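Local coordinates for malonyl CoA-acyl carrier protein transacylase (Burkholderia pseudomallei, PDB 3G87) that probably catalyses transfer of the malonyl group from malonyl-CoA to holo acyl carrier protein, with release of CoA, at residues A[19-24]-A[63-68]; A[68-73]-A[91-96]; A[135-140]-A[155-160]; A[249-254]-A[285-290]. One frame throughout, in Å; residues are numbered along the deposited sequence.

In the fold
The four contacts come one after another along the chain. Contacts 1 and 2, with centres about 9 Å apart, both use helix 59-81 and share Val-68: contact 1 docks the loop after strand 6-11 on it, and contact 2 faces it toward the putative nucleophile elbow after strand 87-90. Contacts 3 and 4 lie across the chain's centre from contact 1, their own centres about 11 Å apart. Contact 4 belongs to the larger, parallel-sheet part, and strand 153-159 of the small antiparallel sheet meets it through backbone hydrogen bonds at Val-249. His-91 of contact 2 touches both, bonding to Asn-158 of contact 3 and meeting Trp-251 of contact 4, beside the probable active serine.

Contact 1 of 4, residues A[19-24]-A[63-68]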
loop_
_atom_site.group_PDB
_atom_site.type_symbol
_atom_site.label_atom_id
_atom_site.label_comp_id
_atom_site.label_asym_id
_atom_site.label_seq_id
_atom_site.Cartn_x
_atom_site.Cartn_y
_atom_site.Cartn_z
ATOM N N LYS A 19 -11.421 4.872 12.182
ATOM C CA LYS A 19 -12.746 4.409 12.581
ATOM C C LYS A 19 -13.768 5.296 11.828
ATOM O O LYS A 19 -13.641 6.518 11.855
ATOM C CB LYS A 19 -12.855 4.614 14.086
ATOM C CG LYS A 19 -14.068 4.083 14.799
ATOM C CD LYS A 19 -14.331 4.967 16.015
ATOM C CE LYS A 19 -15.302 4.372 17.047
ATOM N NZ LYS A 19 -14.557 3.508 18.072
ATOM N N GLY A 20 -14.747 4.688 11.164
ATOM C CA GLY A 20 -15.806 5.415 10.465
ATOM C C GLY A 20 -15.663 5.186 8.958
ATOM O O GLY A 20 -16.596 5.452 8.185
ATOM N N MET A 21 -14.513 4.650 8.539
ATOM C CA MET A 21 -14.258 4.355 7.132
ATOM C C MET A 21 -15.288 3.357 6.561
ATOM O O MET A 21 -15.754 2.421 7.252
ATOM C CB MET A 21 -12.832 3.828 6.932
ATOM C CG MET A 21 -12.619 2.460 7.533
ATOM S SD MET A 21 -10.923 1.850 7.843
ATOM C CE MET A 21 -10.209 1.882 6.242
ATOM N N GLY A 22 -15.594 3.516 5.314
ATOM C CA GLY A 22 -16.608 2.702 4.724
ATOM C C GLY A 22 -17.975 3.303 4.844
ATOM O O GLY A 22 -18.493 3.691 3.893
ATOM N N GLY A 23 -18.530 3.359 6.035
ATOM C CA GLY A 23 -19.791 4.020 6.266
ATOM C C GLY A 23 -20.976 3.305 5.675
ATOM O O GLY A 23 -21.178 2.183 5.931
ATOM N N ALA A 24 -21.715 3.983 4.834
ATOM C CA ALA A 24 -22.914 3.440 4.259
ATOM C C ALA A 24 -22.668 2.537 3.080
ATOM O O ALA A 24 -23.515 1.810 2.700
ATOM C CB ALA A 24 -23.830 4.513 3.918
ATOM N N GLN A 63 -5.495 -4.475 7.353
ATOM C CA GLN A 63 -5.340 -4.872 5.978
ATOM C C GLN A 63 -6.634 -5.309 5.293
ATOM O O GLN A 63 -6.933 -4.809 4.246
ATOM C CB GLN A 63 -4.208 -5.872 5.840
ATOM C CG GLN A 63 -2.811 -5.268 5.794
ATOM C CD GLN A 63 -1.757 -6.230 5.379
ATOM O OE1 GLN A 63 -0.797 -6.417 6.065
ATOM N NE2 GLN A 63 -1.947 -6.867 4.271
ATOM N N PRO A 64 -7.405 -6.186 5.926
ATOM C CA PRO A 64 -8.725 -6.498 5.427
ATOM C C PRO A 64 -9.638 -5.313 5.434
ATOM O O PRO A 64 -10.375 -5.216 4.528
ATOM C CB PRO A 64 -9.213 -7.549 6.393
ATOM C CG PRO A 64 -8.077 -8.115 6.902
ATOM C CD PRO A 64 -7.077 -7.105 7.009
ATOM N N ALA A 65 -9.535 -4.451 6.429
ATOM C CA ALA A 65 -10.298 -3.192 6.505
ATOM C C ALA A 65 -10.046 -2.288 5.321
ATOM O O ALA A 65 -10.978 -1.841 4.664
ATOM C CB ALA A 65 -9.978 -2.453 7.786
ATOM N N LEU A 66 -8.782 -2.004 5.054
ATOM C CA LEU A 66 -8.399 -1.220 3.884
ATOM C C LEU A 66 -8.919 -1.803 2.587
ATOM O O LEU A 66 -9.567 -1.102 1.804
ATOM C CB LEU A 66 -6.880 -1.092 3.824
ATOM C CG LEU A 66 -6.308 -0.223 4.952
ATOM C CD1 LEU A 66 -4.774 -0.363 4.962
ATOM C CD2 LEU A 66 -6.751 1.255 4.842
ATOM N N TYR A 67 -8.664 -3.089 2.385
ATOM C CA TYR A 67 -9.018 -3.759 1.152
ATOM C C TYR A 67 -10.497 -3.630 0.850
ATOM O O TYR A 67 -10.873 -3.309 -0.284
ATOM C CB TYR A 67 -8.619 -5.256 1.199
ATOM C CG TYR A 67 -9.072 -6.074 -0.025
ATOM C CD1 TYR A 67 -8.296 -6.108 -1.204
ATOM C CD2 TYR A 67 -10.266 -6.796 -0.003
ATOM C CE1 TYR A 67 -8.696 -6.847 -2.321
ATOM C CE2 TYR A 67 -10.715 -7.515 -1.141
ATOM C CZ TYR A 67 -9.906 -7.569 -2.275
ATOM O OH TYR A 67 -10.320 -8.291 -3.380
ATOM N N VAL A 68 -11.334 -3.903 1.843
ATOM C CA VAL A 68 -12.780 -3.931 1.603
ATOM C C VAL A 68 -13.288 -2.504 1.396
ATOM O O VAL A 68 -14.086 -2.226 0.488
ATOM C CB VAL A 68 -13.533 -4.625 2.757
ATOM C CG1 VAL A 68 -15.012 -4.616 2.487
ATOM C CG2 VAL A 68 -13.033 -6.066 2.921
#
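Met-21 reaches from its loop to helix 59-81 with the far end of its thioether. Met-21 CE, the methyl, lies 3.8 Å from Leu-66 CD2, and it is also 4.1 Å from the backbone oxygen of Ala-65, Ala-65 O. One bond back, Met-21 SD sits 4.4 Å from Ala-65 CB, so sulfur and methyl lie along neighbouring residues of the helix. The chain of Met-21 sets out with CG between its own N and C (chi1 69°) and runs extended to SD, where a bend (chi3 -59°) brings CE round to the leucine. No hydrogen bond crosses here; the contact is apolar and buried. Leu-66 points its CB away from the loop, and it is the CD2 branch that comes back to meet the methionine, while the same side chain also packs on Leu-93, close to the putative nucleophile elbow. The loop follows the first strand, 6-11, of the parallel sheet in the alpha/beta part of the acyltransferase fold, and helix 59-81 is kinked at Pro-64, whose nitrogen has no hydrogen to give to the preceding turn. Farther out, Cys-48 of helix 44-50 touches both Met-21 and Ala-65. Its backbone is hydrogen-bonded to Gly-20, whose phi of 113° lets the loop turn, and Lys-19 NZ bonds to the carbonyl oxygen of Asp-50 nearby.

Contact 2 of 4, residues A[68-73]-A[91-96]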
loop_
_atom_site.group_PDB
_atom_site.type_symbol
_atom_site.label_atom_id
_atom_site.label_comp_id
_atom_site.label_asym_id
_atom_site.label_seq_id
_atom_site.Cartn_x
_atom_site.Cartn_y
_atom_site.Cartn_z
ATOM N N VAL A 68 -11.334 -3.903 1.843
ATOM C CA VAL A 68 -12.780 -3.931 1.603
ATOM C C VAL A 68 -13.288 -2.504 1.396
ATOM O O VAL A 68 -14.086 -2.226 0.488
ATOM C CB VAL A 68 -13.533 -4.625 2.757
ATOM C CG1 VAL A 68 -15.012 -4.616 2.487
ATOM C CG2 VAL A 68 -13.033 -6.066 2.921
ATOM N N VAL A 69 -12.795 -1.578 2.216
ATOM C CA VAL A 69 -13.159 -0.192 2.014
ATOM C C VAL A 69 -12.658 0.336 0.668
ATOM O O VAL A 69 -13.442 0.974 -0.100
ATOM C CB VAL A 69 -12.823 0.674 3.216
ATOM C CG1 VAL A 69 -13.091 2.152 2.916
ATOM C CG2 VAL A 69 -13.697 0.180 4.479
ATOM N N ASN A 70 -11.409 0.051 0.327
ATOM C CA ASN A 70 -10.935 0.480 -0.971
ATOM C C ASN A 70 -11.830 -0.109 -2.065
ATOM O O ASN A 70 -12.231 0.591 -2.984
ATOM C CB ASN A 70 -9.490 0.020 -1.201
ATOM C CG ASN A 70 -8.496 0.763 -0.363
ATOM O OD1 ASN A 70 -8.830 1.705 0.391
ATOM N ND2 ASN A 70 -7.232 0.348 -0.474
ATOM N N ALA A 71 -12.108 -1.403 -2.010
ATOM C CA ALA A 71 -12.958 -2.041 -3.022
ATOM C C ALA A 71 -14.347 -1.426 -3.154
ATOM O O ALA A 71 -14.829 -1.181 -4.250
ATOM C CB ALA A 71 -13.108 -3.524 -2.699
ATOM N N LEU A 72 -15.031 -1.236 -2.044
ATOM C CA LEU A 72 -16.394 -0.749 -2.091
ATOM C C LEU A 72 -16.429 0.654 -2.669
ATOM O O LEU A 72 -17.248 0.945 -3.554
ATOM C CB LEU A 72 -16.988 -0.803 -0.687
ATOM C CG LEU A 72 -17.853 -2.059 -0.397
ATOM C CD1 LEU A 72 -17.309 -3.390 -0.956
ATOM C CD2 LEU A 72 -18.122 -2.180 1.084
ATOM N N THR A 73 -15.505 1.499 -2.212
ATOM C CA THR A 73 -15.321 2.833 -2.767
ATOM C C THR A 73 -15.089 2.745 -4.265
ATOM O O THR A 73 -15.721 3.484 -5.021
ATOM C CB THR A 73 -14.137 3.503 -2.165
ATOM O OG1 THR A 73 -14.274 3.453 -0.759
ATOM C CG2 THR A 73 -14.101 4.957 -2.577
ATOM N N HIS A 91 -0.781 1.129 -2.896
ATOM C CA HIS A 91 0.337 1.255 -1.979
ATOM C C HIS A 91 0.382 0.118 -0.967
ATOM O O HIS A 91 -0.373 0.083 0.026
ATOM C CB HIS A 91 0.303 2.624 -1.290
ATOM C CG HIS A 91 1.609 3.029 -0.682
ATOM N ND1 HIS A 91 2.185 2.340 0.369
ATOM C CD2 HIS A 91 2.452 4.047 -0.976
ATOM C CE1 HIS A 91 3.319 2.931 0.705
ATOM N NE2 HIS A 91 3.519 3.955 -0.108
ATOM N N SER A 92 1.256 -0.838 -1.260
ATOM C CA SER A 92 1.452 -2.055 -0.492
ATOM C C SER A 92 0.128 -2.843 -0.434
ATOM O O SER A 92 -0.212 -3.507 -1.411
ATOM C CB SER A 92 2.084 -1.708 0.846
ATOM O OG SER A 92 2.101 -2.846 1.675
ATOM N N LEU A 93 -0.656 -2.746 0.629
ATOM C CA LEU A 93 -1.987 -3.287 0.635
ATOM C C LEU A 93 -2.820 -2.884 -0.571
ATOM O O LEU A 93 -3.379 -3.694 -1.184
ATOM C CB LEU A 93 -2.748 -3.010 1.924
ATOM C CG LEU A 93 -4.145 -3.595 2.106
ATOM C CD1 LEU A 93 -5.248 -2.939 1.372
ATOM C CD2 LEU A 93 -4.212 -5.060 1.971
ATOM N N GLY A 94 -2.876 -1.610 -0.868
ATOM C CA GLY A 94 -3.554 -1.091 -2.017
ATOM C C GLY A 94 -3.290 -1.695 -3.359
ATOM O O GLY A 94 -4.056 -1.568 -4.207
ATOM N N GLU A 95 -2.203 -2.387 -3.507
ATOM C CA GLU A 95 -1.898 -3.094 -4.712
ATOM C C GLU A 95 -2.893 -4.233 -4.986
ATOM O O GLU A 95 -3.225 -4.507 -6.089
ATOM C CB GLU A 95 -0.441 -3.539 -4.684
ATOM C CG GLU A 95 0.061 -4.307 -5.824
ATOM C CD GLU A 95 1.537 -4.179 -6.039
ATOM O OE1 GLU A 95 2.239 -5.154 -6.027
ATOM O OE2 GLU A 95 2.006 -3.115 -6.254
ATOM N N PHE A 96 -3.384 -4.833 -3.928
ATOM C CA PHE A 96 -4.409 -5.806 -4.012
ATOM C C PHE A 96 -5.682 -5.295 -4.602
ATOM O O PHE A 96 -6.249 -5.953 -5.367
ATOM C CB PHE A 96 -4.648 -6.438 -2.675
ATOM C CG PHE A 96 -3.612 -7.390 -2.305
ATOM C CD1 PHE A 96 -3.697 -8.692 -2.660
ATOM C CD2 PHE A 96 -2.512 -6.977 -1.629
ATOM C CE1 PHE A 96 -2.727 -9.518 -2.338
ATOM C CE2 PHE A 96 -1.577 -7.815 -1.315
ATOM C CZ PHE A 96 -1.668 -9.089 -1.664
#
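The side-chain amide of Asn-70 is the flat group that faces the 91-96 turn, and it does so through its nitrogen: Asn-70 ND2 lies 4.2 Å from Gly-94 CA and 4.3 Å from Leu-93 CD1. Both partners are carbons, so these are van der Waals approaches; the nitrogen's hydrogen bonds go to Pro-12 O and Asn-97 OD1. The second flat group, the ring of Phe-96, has Leu-93 O in its plane at one edge; that oxygen also accepts the backbone bond from Phe-96 N, 3.0 Å away. Val-114 and Arg-117 of helix 107-123 and Tyr-67 of helix 59-81 pack against the phenylalanine side chain as well. The turn after strand 87-90 has the look of a nucleophile elbow, the strained strand-to-helix corner that presents the nucleophile in acyltransferases and alpha/beta hydrolases. Ser-92 at its apex has the unusual positive phi of 59°, and its OG is hydrogen-bonded to His-196 NE2 and to Arg-117 NH2, consistent with a serine-histidine pair at the active site. Leu-93, next after the serine, packs on Gln-63 and Tyr-67 of helix 59-81. Within that helix, Val-69 O is a doubly used acceptor, taking Thr-73 N at 3.0 Å and Thr-73 OG1 at 2.7 Å, from opposite faces of its plane, the hydroxyl standing 37° out of it. His-91, ahead of the serine, bonds through NE2 to Asn-158 OD1.

Contact 3 of 4, residues A[135-140]-A[155-160]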
loop_
_atom_site.group_PDB
_atom_site.type_symbol
_atom_site.label_atom_id
_atom_site.label_comp_id
_atom_site.label_asym_id
_atom_site.label_seq_id
_atom_site.Cartn_x
_atom_site.Cartn_y
_atom_site.Cartn_z
ATOM N N ALA A 135 14.728 14.615 4.217
ATOM C CA ALA A 135 16.027 14.075 3.882
ATOM C C ALA A 135 15.899 13.302 2.561
ATOM O O ALA A 135 14.864 12.690 2.274
ATOM C CB ALA A 135 16.545 13.180 5.022
ATOM N N SER A 136 16.946 13.322 1.786
ATOM C CA SER A 136 16.987 12.534 0.605
ATOM C C SER A 136 17.373 11.128 0.974
ATOM O O SER A 136 17.705 10.881 2.073
ATOM C CB SER A 136 17.971 13.120 -0.360
ATOM O OG SER A 136 19.232 12.917 0.109
ATOM N N ARG A 137 17.281 10.223 0.036
ATOM C CA ARG A 137 17.654 8.873 0.268
ATOM C C ARG A 137 19.102 8.758 0.694
ATOM O O ARG A 137 19.440 7.996 1.531
ATOM C CB ARG A 137 17.428 8.021 -0.958
ATOM C CG ARG A 137 18.075 6.711 -0.796
ATOM C CD ARG A 137 18.065 5.883 -1.989
ATOM N NE ARG A 137 16.744 5.505 -2.443
ATOM C CZ ARG A 137 16.080 4.418 -2.090
ATOM N NH1 ARG A 137 16.550 3.573 -1.247
ATOM N NH2 ARG A 137 14.930 4.176 -2.614
ATOM N N GLU A 138 19.931 9.570 0.095
ATOM C CA GLU A 138 21.328 9.579 0.333
ATOM C C GLU A 138 21.720 10.119 1.688
ATOM O O GLU A 138 22.623 9.634 2.269
ATOM C CB GLU A 138 22.017 10.315 -0.785
ATOM C CG GLU A 138 22.266 9.441 -1.976
ATOM C CD GLU A 138 21.136 9.419 -2.978
ATOM O OE1 GLU A 138 20.359 10.374 -3.043
ATOM O OE2 GLU A 138 21.045 8.443 -3.715
ATOM N N GLN A 139 21.016 11.101 2.179
ATOM C CA GLN A 139 21.254 11.584 3.507
ATOM C C GLN A 139 20.896 10.462 4.519
ATOM O O GLN A 139 21.584 10.208 5.457
ATOM C CB GLN A 139 20.469 12.894 3.759
ATOM C CG GLN A 139 20.849 14.097 2.858
ATOM C CD GLN A 139 20.098 15.429 3.091
ATOM O OE1 GLN A 139 18.953 15.481 3.480
ATOM N NE2 GLN A 139 20.779 16.509 2.804
ATOM N N ILE A 140 19.809 9.781 4.262
ATOM C CA ILE A 140 19.230 8.816 5.167
ATOM C C ILE A 140 20.171 7.626 5.273
ATOM O O ILE A 140 20.579 7.249 6.375
ATOM C CB ILE A 140 17.806 8.369 4.710
ATOM C CG1 ILE A 140 16.807 9.512 4.804
ATOM C CG2 ILE A 140 17.334 7.102 5.503
ATOM C CD1 ILE A 140 15.319 9.077 4.677
ATOM N N ALA A 155 12.106 1.489 3.261
ATOM C CA ALA A 155 10.999 0.584 3.009
ATOM C C ALA A 155 9.950 1.134 2.042
ATOM O O ALA A 155 9.337 0.356 1.302
ATOM C CB ALA A 155 10.327 0.214 4.342
ATOM N N ASN A 156 9.681 2.449 2.135
ATOM C CA ASN A 156 8.822 3.211 1.235
ATOM C C ASN A 156 9.603 4.365 0.642
ATOM O O ASN A 156 10.193 5.121 1.360
ATOM C CB ASN A 156 7.661 3.888 1.988
ATOM C CG ASN A 156 6.628 2.926 2.562
ATOM O OD1 ASN A 156 6.760 1.683 2.513
ATOM N ND2 ASN A 156 5.542 3.518 3.106
ATOM N N ASP A 157 9.595 4.540 -0.669
ATOM C CA ASP A 157 10.060 5.790 -1.199
ATOM C C ASP A 157 8.826 6.481 -1.734
ATOM O O ASP A 157 8.344 6.150 -2.817
ATOM C CB ASP A 157 11.090 5.586 -2.299
ATOM C CG ASP A 157 11.421 6.887 -3.013
ATOM O OD1 ASP A 157 11.246 8.006 -2.430
ATOM O OD2 ASP A 157 11.810 6.789 -4.183
ATOM N N ASN A 158 8.320 7.420 -0.949
ATOM C CA ASN A 158 7.000 7.989 -1.164
ATOM C C ASN A 158 6.966 9.282 -1.994
ATOM O O ASN A 158 6.097 9.453 -2.865
ATOM C CB ASN A 158 6.294 8.173 0.192
ATOM C CG ASN A 158 5.717 6.889 0.688
ATOM O OD1 ASN A 158 5.425 6.010 -0.107
ATOM N ND2 ASN A 158 5.586 6.739 1.996
ATOM N N THR A 159 7.876 10.189 -1.694
ATOM C CA THR A 159 8.095 11.415 -2.495
ATOM C C THR A 159 9.546 11.732 -2.277
ATOM O O THR A 159 10.121 11.176 -1.350
ATOM C CB THR A 159 7.239 12.642 -2.043
ATOM O OG1 THR A 159 7.890 13.321 -0.959
ATOM C CG2 THR A 159 5.790 12.218 -1.651
ATOM N N PRO A 160 10.138 12.622 -3.029
ATOM C CA PRO A 160 11.547 12.883 -2.824
ATOM C C PRO A 160 11.963 13.321 -1.435
ATOM O O PRO A 160 13.090 13.090 -1.060
ATOM C CB PRO A 160 11.845 13.902 -3.875
ATOM C CG PRO A 160 10.888 13.579 -4.911
ATOM C CD PRO A 160 9.664 13.298 -4.230
HETATM O O HOH W 1 14.521 6.886 -4.191
#
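The charged groups of Arg-137 and Asp-157 are joined through a water. The water lies in the plane of the guanidinium at its edge, accepts from Arg-137 NE at 3.1 Å and donates to Asp-157 OD2 at 2.7 Å. The charges are otherwise set apart, Arg-137 NH2 standing 4.4 Å from Asp-157 OD2, too far for a salt bridge; the two planes are turned 79° against each other, and Arg-137 NH1 is paired with Glu-141. In van der Waals terms Asp-157 CB lies 4.1 Å from Arg-137 NH2, oblique to the guanidinium. After an extended start, a bend at chi3 (-63°) brings the end of the arginine to the strand. The backbones meet at the other end, where Ser-136 CA is 4.3 Å from Pro-160 O; no hydrogen bond links the segments directly. Within 135-140 the polar bonds shape the helix start: Ser-136 OG accepts from Gln-139 N at 3.3 Å, and Gln-139 OE1 in turn accepts a weak bond from Ser-136 N, which makes a capping box. Strand 153-159 is bulged twice, Ala-155 and Asn-156 facing Val-164, and Asn-158 and Thr-159 facing Gln-162. Helix 137-146 links strand 127-133 to strand 153-159 in a beta-alpha-beta crossover, with strand 162-168 lying between them, as in the ferredoxin-like small subdomain of malonyl-CoA:ACP transacylases.

Contact 4 of 4, residues A[249-254]-A[285-290]; sequences VRWCES and HTIRRQ
Ile-287 carries the contact, packing on Trp-251 and Cys-252 at the start of helix 251-264. Ile-287 CG1 lies 4.3 Å from Cys-252 SG, and Ile-287 CD1 lies 4.3 Å from Trp-251 CD1, approaching the indole obliquely. Cys-252 and Ile-287 also mark where the backbones come nearest, their CA atoms 6.7 Å apart. Cys-252 holds SG anti to its backbone N (chi1 178°), which places the sulfur beside the isoleucine. Ile-255 and Arg-256, further along the same helix, also pack on Ile-287, and strand 153-159 supplies more cover, with Asp-157 against Cys-252. Buried too is a bond inside the helix start, Ser-254 OG to Arg-250 O at 2.7 Å, the hydroxyl arriving 39° above the carbonyl plane. The outer side is different in kind. His-285, Arg-288 and Arg-289 stand exposed on helix 279-289, while Arg-288 NH2 is still tied to the carbonyl oxygen of Ile-269. Away from Ile-287, at the start of helix 251-264, Arg-250 holds partly exposed Glu-253 side-on: Arg-250 NE bonds to Glu-253 OE1 at 2.8 Å and Arg-250 NH2 to Glu-253 OE2 at 2.6 Å, both nearly straight, with the carboxylate oxygens close to the guanidinium plane. The two helices are those that precede and follow strand 269-273, the edge strand of the parallel sheet, and the rings of Trp-251 and His-91 meet with their planes at about 45° beside the putative nucleophile elbow, so this is a helix pair flanking the alpha/beta core of an acyltransferase.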
loop_
_atom_site.group_PDB
_atom_site.type_symbol
_atom_site.label_atom_id
_atom_site.label_comp_id
_atom_site.label_asym_id
_atom_site.label_seq_id
_atom_site.Cartn_x
_atom_site.Cartn_y
_atom_site.Cartn_z
ATOM N N VAL A 249 8.722 -0.244 -1.288
ATOM C CA VAL A 249 7.582 0.156 -2.068
ATOM C C VAL A 249 8.052 1.342 -2.859
ATOM O O VAL A 249 8.459 2.387 -2.285
ATOM C CB VAL A 249 6.418 0.581 -1.174
ATOM C CG1 VAL A 249 5.337 1.289 -1.989
ATOM C CG2 VAL A 249 5.835 -0.620 -0.438
ATOM N N ARG A 250 7.991 1.229 -4.173
ATOM C CA ARG A 250 8.580 2.316 -4.974
ATOM C C ARG A 250 7.500 3.196 -5.516
ATOM O O ARG A 250 7.298 3.301 -6.734
ATOM C CB ARG A 250 9.479 1.753 -6.056
ATOM C CG ARG A 250 10.849 1.291 -5.457
ATOM C CD ARG A 250 11.583 0.320 -6.428
ATOM N NE ARG A 250 12.172 0.999 -7.568
ATOM C CZ ARG A 250 12.662 0.372 -8.638
ATOM N NH1 ARG A 250 12.584 -0.943 -8.728
ATOM N NH2 ARG A 250 13.197 1.067 -9.641
ATOM N N TRP A 251 6.839 3.877 -4.609
ATOM C CA TRP A 251 5.757 4.752 -4.893
ATOM C C TRP A 251 6.045 5.946 -5.796
ATOM O O TRP A 251 5.348 6.139 -6.759
ATOM C CB TRP A 251 5.030 5.158 -3.636
ATOM C CG TRP A 251 3.809 5.829 -3.954
ATOM C CD1 TRP A 251 3.574 7.145 -3.877
ATOM C CD2 TRP A 251 2.651 5.251 -4.504
ATOM N NE1 TRP A 251 2.363 7.425 -4.298
ATOM C CE2 TRP A 251 1.754 6.282 -4.700
ATOM C CE3 TRP A 251 2.270 3.951 -4.822
ATOM C CZ2 TRP A 251 0.502 6.071 -5.193
ATOM C CZ3 TRP A 251 1.052 3.742 -5.315
ATOM C CH2 TRP A 251 0.166 4.793 -5.506
ATOM N N CYS A 252 7.052 6.736 -5.448
ATOM C CA CYS A 252 7.498 7.890 -6.187
ATOM C C CYS A 252 7.823 7.568 -7.627
ATOM O O CYS A 252 7.356 8.200 -8.502
ATOM C CB CYS A 252 8.665 8.614 -5.461
ATOM S SG CYS A 252 9.361 10.033 -6.263
ATOM N N GLU A 253 8.638 6.556 -7.826
ATOM C CA GLU A 253 9.017 6.060 -9.128
ATOM C C GLU A 253 7.849 5.501 -9.893
ATOM O O GLU A 253 7.837 5.530 -11.045
ATOM C CB GLU A 253 10.068 4.958 -9.019
ATOM C CG GLU A 253 11.495 5.360 -8.941
ATOM C CD GLU A 253 12.403 4.201 -8.599
ATOM O OE1 GLU A 253 12.396 3.748 -7.474
ATOM O OE2 GLU A 253 13.086 3.704 -9.465
ATOM N N SER A 254 6.859 4.989 -9.226
ATOM C CA SER A 254 5.698 4.469 -9.904
ATOM C C SER A 254 4.848 5.591 -10.469
ATOM O O SER A 254 4.487 5.577 -11.581
ATOM C CB SER A 254 4.896 3.579 -8.961
ATOM O OG SER A 254 5.549 2.420 -8.623
ATOM N N HIS A 285 0.412 15.142 -5.353
ATOM C CA HIS A 285 0.643 16.588 -5.531
ATOM C C HIS A 285 2.123 16.916 -5.330
ATOM O O HIS A 285 2.715 17.671 -6.119
ATOM C CB HIS A 285 -0.265 17.487 -4.666
ATOM C CG HIS A 285 0.135 18.935 -4.715
ATOM N ND1 HIS A 285 0.097 19.682 -5.882
ATOM C CD2 HIS A 285 0.621 19.761 -3.755
ATOM C CE1 HIS A 285 0.541 20.902 -5.635
ATOM N NE2 HIS A 285 0.871 20.975 -4.355
ATOM N N THR A 286 2.725 16.300 -4.318
ATOM C CA THR A 286 4.120 16.607 -3.946
ATOM C C THR A 286 5.114 16.116 -4.983
ATOM O O THR A 286 5.992 16.865 -5.401
ATOM C CB THR A 286 4.483 16.087 -2.539
ATOM O OG1 THR A 286 3.614 16.717 -1.565
ATOM C CG2 THR A 286 5.963 16.391 -2.229
ATOM N N ILE A 287 4.910 14.921 -5.463
ATOM C CA ILE A 287 5.635 14.350 -6.546
ATOM C C ILE A 287 5.612 15.231 -7.783
ATOM O O ILE A 287 6.628 15.563 -8.295
ATOM C CB ILE A 287 5.153 12.901 -6.840
ATOM C CG1 ILE A 287 5.595 11.962 -5.749
ATOM C CG2 ILE A 287 5.745 12.389 -8.050
ATOM C CD1 ILE A 287 4.670 10.990 -5.430
ATOM N N ARG A 288 4.429 15.617 -8.231
ATOM C CA ARG A 288 4.254 16.491 -9.381
ATOM C C ARG A 288 4.891 17.880 -9.219
ATOM O O ARG A 288 5.460 18.380 -10.116
ATOM C CB ARG A 288 2.780 16.637 -9.794
ATOM C CG ARG A 288 2.094 15.374 -10.264
ATOM C CD ARG A 288 0.729 15.566 -10.840
ATOM N NE ARG A 288 0.832 15.728 -12.258
ATOM C CZ ARG A 288 -0.091 15.495 -13.147
ATOM N NH1 ARG A 288 0.224 15.654 -14.357
ATOM N NH2 ARG A 288 -1.282 15.149 -12.860
ATOM N N ARG A 289 4.804 18.465 -8.055
ATOM C CA ARG A 289 5.434 19.731 -7.794
ATOM C C ARG A 289 6.940 19.634 -7.909
ATOM O O ARG A 289 7.571 20.530 -8.358
ATOM C CB ARG A 289 5.019 20.244 -6.422
ATOM C CG ARG A 289 5.036 21.707 -6.276
ATOM C CD ARG A 289 4.948 22.137 -4.843
ATOM N NE ARG A 289 6.050 21.724 -3.998
ATOM C CZ ARG A 289 5.943 20.872 -2.992
ATOM N NH1 ARG A 289 4.777 20.346 -2.731
ATOM N NH2 ARG A 289 7.000 20.549 -2.255
ATOM N N GLN A 290 7.486 18.518 -7.486
ATOM C CA GLN A 290 8.879 18.199 -7.657
ATOM C C GLN A 290 8.893 17.598 -9.065
ATOM O O GLN A 290 7.959 17.720 -9.756
ATOM C CB GLN A 290 9.389 17.324 -6.499
ATOM C CG GLN A 290 9.184 17.944 -5.032
ATOM C CD GLN A 290 9.320 16.981 -3.806
ATOM O OE1 GLN A 290 8.829 15.876 -3.823
ATOM N NE2 GLN A 290 9.934 17.438 -2.743
#